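Local atomic coordinates of racemase (Pseudovibrio sp. JE062, PDB entry 3MKC), a protein that belongs to the mandelate racemase/muconate lactonizing enzyme family of the enolase superfamily, with an N-terminal capping domain and a TIM-barrel-like C-terminal domain. Residues A[302-306]-A[307-311]. Residues are numbered along the deposited sequence; the frame is centred on the assembly and turned at random.
Sequences EMATA and NNVQV
The side-chain amide of Asn307 folds back over the last turn of helix 293-306 and meets the carbonyl of Met303. Met303 O sits 2.8 Å from Asn307 ND2, close to the plane of the Asn307 amide, whereas ND2 stands above the plane of the carbonyl. The Met303 side chain crosses that of Asn307 at a slant, with CG 3.8 Å from ND2, and Ile276 of helix 268-277 also touches Asn307. Asn307 CG is anti to its carbonyl carbon and beside its own N (chi1 -72°), which turns the amide back toward the helix. Asparagine suits this place because its short side chain carries an N-H donor to a carbonyl that the backbone N of Asn307 reaches only weakly. The two faces of the Ala304 carbonyl are used separately: Asn307 N approaches Ala304 O over one at 2.8 Å and Val309 N over the other at 2.9 Å.

The second of these bonds, with Asn308 N to Thr305 O at 3.1 Å, defines a Schellman motif. Asn308 is its C' residue and has a positive phi (59°), a conformation asparagine tolerates better than most residues with a side chain. The reversal brings the chain back beneath Ala304, whose small methyl fits in the bend, with CB 3.5 Å from Val311 CG2 and 3.9 Å from Val309 CB. The branched valines suit the extended backbone here and supply the apolar surface under the helix end. Outside the turn, Asn334 ties the two arms together, bonding to Thr305 OG1, Val309 O and Val311 N.

This is the helix-to-strand return of a beta-alpha-beta unit, strand 283-284, helix 293-306 and strand 310-311, in the barrel domain. Chemically, N-H groups of the exit loop serve the carbonyls of Met303, Ala304 and Thr305, the first held by the Asn307 side chain as well as weakly by its backbone N, while Ala304 CB packs on Val309 and Val311.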
ATOM      1  N   GLU A 302      -1.640   3.091  14.887  1.00  9.83           N
ATOM      2  CA  GLU A 302      -1.890   3.609  16.226  1.00 10.46           C
ATOM      3  C   GLU A 302      -0.602   3.520  17.024  1.00  9.95           C
ATOM      4  O   GLU A 302      -0.320   4.389  17.838  1.00 11.77           O
ATOM      5  CB  GLU A 302      -3.031   2.841  16.908  1.00 11.28           C
ATOM      6  CG  GLU A 302      -4.366   3.014  16.167  1.00 16.75           C
ATOM      7  CD  GLU A 302      -5.588   2.527  16.945  1.00 21.58           C
ATOM      8  OE1 GLU A 302      -5.461   1.620  17.795  1.00 18.90           O
ATOM      9  OE2 GLU A 302      -6.690   3.049  16.681  1.00 22.26           O
HETATM   10  N   MSE A 303       0.183   2.477  16.768  1.00  9.41           N
HETATM   11  CA  MSE A 303       1.470   2.306  17.449  1.00  9.31           C
HETATM   12  C   MSE A 303       2.415   3.394  16.944  1.00 10.26           C
HETATM   13  O   MSE A 303       3.168   4.006  17.710  1.00 11.65           O
HETATM   14  CB  MSE A 303       2.062   0.924  17.137  1.00  9.96           C
HETATM   15  CG  MSE A 303       3.545   0.751  17.550  1.00 14.78           C
HETATM   16 SE   MSE A 303       4.314  -0.998  17.293  1.00 21.17          SE
HETATM   17  CE  MSE A 303       4.022  -1.144  15.443  1.00 12.18           C
ATOM     18  N   ALA A 304       2.361   3.624  15.639  1.00 11.20           N
ATOM     19  CA  ALA A 304       3.208   4.626  15.008  1.00  8.74           C
ATOM     20  C   ALA A 304       2.910   6.010  15.578  1.00  9.82           C
ATOM     21  O   ALA A 304       3.817   6.736  15.967  1.00  7.82           O
ATOM     22  CB  ALA A 304       2.984   4.619  13.505  1.00 11.25           C
ATOM     23  N   THR A 305       1.634   6.369  15.634  1.00  8.23           N
ATOM     24  CA  THR A 305       1.258   7.675  16.164  1.00 10.47           C
ATOM     25  C   THR A 305       1.826   7.888  17.569  1.00 10.26           C
ATOM     26  O   THR A 305       2.346   8.960  17.888  1.00 10.22           O
ATOM     27  CB  THR A 305      -0.263   7.815  16.193  1.00 10.00           C
ATOM     28  OG1 THR A 305      -0.754   7.837  14.846  1.00 12.66           O
ATOM     29  CG2 THR A 305      -0.681   9.087  16.923  1.00 12.49           C
ATOM     30  N   ALA A 306       1.742   6.858  18.403  1.00 10.43           N
ATOM     31  CA  ALA A 306       2.244   6.963  19.771  1.00 11.74           C
ATOM     32  C   ALA A 306       3.756   7.192  19.780  1.00 12.18           C
ATOM     33  O   ALA A 306       4.294   7.767  20.720  1.00 16.65           O
ATOM     34  CB  ALA A 306       1.898   5.692  20.551  1.00 11.98           C
ATOM     35  N   ASN A 307       4.433   6.735  18.734  1.00 10.78           N
ATOM     36  CA  ASN A 307       5.889   6.876  18.635  1.00  9.78           C
ATOM     37  C   ASN A 307       6.330   7.991  17.680  1.00 10.26           C
ATOM     38  O   ASN A 307       7.494   8.039  17.274  1.00 11.75           O
ATOM     39  CB  ASN A 307       6.498   5.539  18.198  1.00 11.41           C
ATOM     40  CG  ASN A 307       6.465   4.497  19.302  1.00 14.19           C
ATOM     41  OD1 ASN A 307       7.321   4.495  20.192  1.00 16.45           O
ATOM     42  ND2 ASN A 307       5.474   3.608  19.260  1.00 12.25           N
ATOM     43  N   ASN A 308       5.401   8.880  17.324  1.00  9.34           N
ATOM     44  CA  ASN A 308       5.706   9.999  16.425  1.00 10.46           C
ATOM     45  C   ASN A 308       6.230   9.551  15.066  1.00 11.22           C
ATOM     46  O   ASN A 308       7.151  10.151  14.504  1.00 13.12           O
ATOM     47  CB  ASN A 308       6.721  10.934  17.082  1.00 11.70           C
ATOM     48  CG  ASN A 308       6.238  11.453  18.417  1.00 12.03           C
ATOM     49  OD1 ASN A 308       5.289  12.244  18.490  1.00 15.12           O
ATOM     50  ND2 ASN A 308       6.882  11.002  19.487  1.00  9.53           N
ATOM     51  N   VAL A 309       5.616   8.503  14.537  1.00 10.02           N
ATOM     52  CA  VAL A 309       5.989   7.950  13.246  1.00  8.27           C
ATOM     53  C   VAL A 309       4.792   8.005  12.302  1.00  7.94           C
ATOM     54  O   VAL A 309       3.698   7.576  12.654  1.00 10.55           O
ATOM     55  CB  VAL A 309       6.447   6.487  13.407  1.00  8.46           C
ATOM     56  CG1 VAL A 309       6.638   5.826  12.051  1.00  6.52           C
ATOM     57  CG2 VAL A 309       7.750   6.452  14.201  1.00  8.98           C
ATOM     58  N   GLN A 310       5.012   8.538  11.106  1.00  9.21           N
ATOM     59  CA  GLN A 310       3.950   8.631  10.110  1.00  7.35           C
ATOM     60  C   GLN A 310       3.821   7.322   9.364  1.00  9.31           C
ATOM     61  O   GLN A 310       4.777   6.553   9.280  1.00 10.56           O
ATOM     62  CB  GLN A 310       4.271   9.720   9.080  1.00  6.88           C
ATOM     63  CG  GLN A 310       4.484  11.095   9.660  1.00  8.39           C
ATOM     64  CD  GLN A 310       4.510  12.166   8.580  1.00  9.62           C
ATOM     65  OE1 GLN A 310       4.940  11.914   7.452  1.00 12.88           O
ATOM     66  NE2 GLN A 310       4.063  13.364   8.925  1.00  9.19           N
ATOM     67  N   VAL A 311       2.636   7.070   8.818  1.00  9.87           N
ATOM     68  CA  VAL A 311       2.428   5.871   8.030  1.00  9.46           C
ATOM     69  C   VAL A 311       1.790   6.262   6.706  1.00 11.73           C
ATOM     70  O   VAL A 311       0.778   6.956   6.675  1.00 12.90           O
ATOM     71  CB  VAL A 311       1.509   4.859   8.724  1.00  8.29           C
ATOM     72  CG1 VAL A 311       1.339   3.622   7.834  1.00  8.71           C
ATOM     73  CG2 VAL A 311       2.098   4.458  10.073  1.00  9.89           C
TER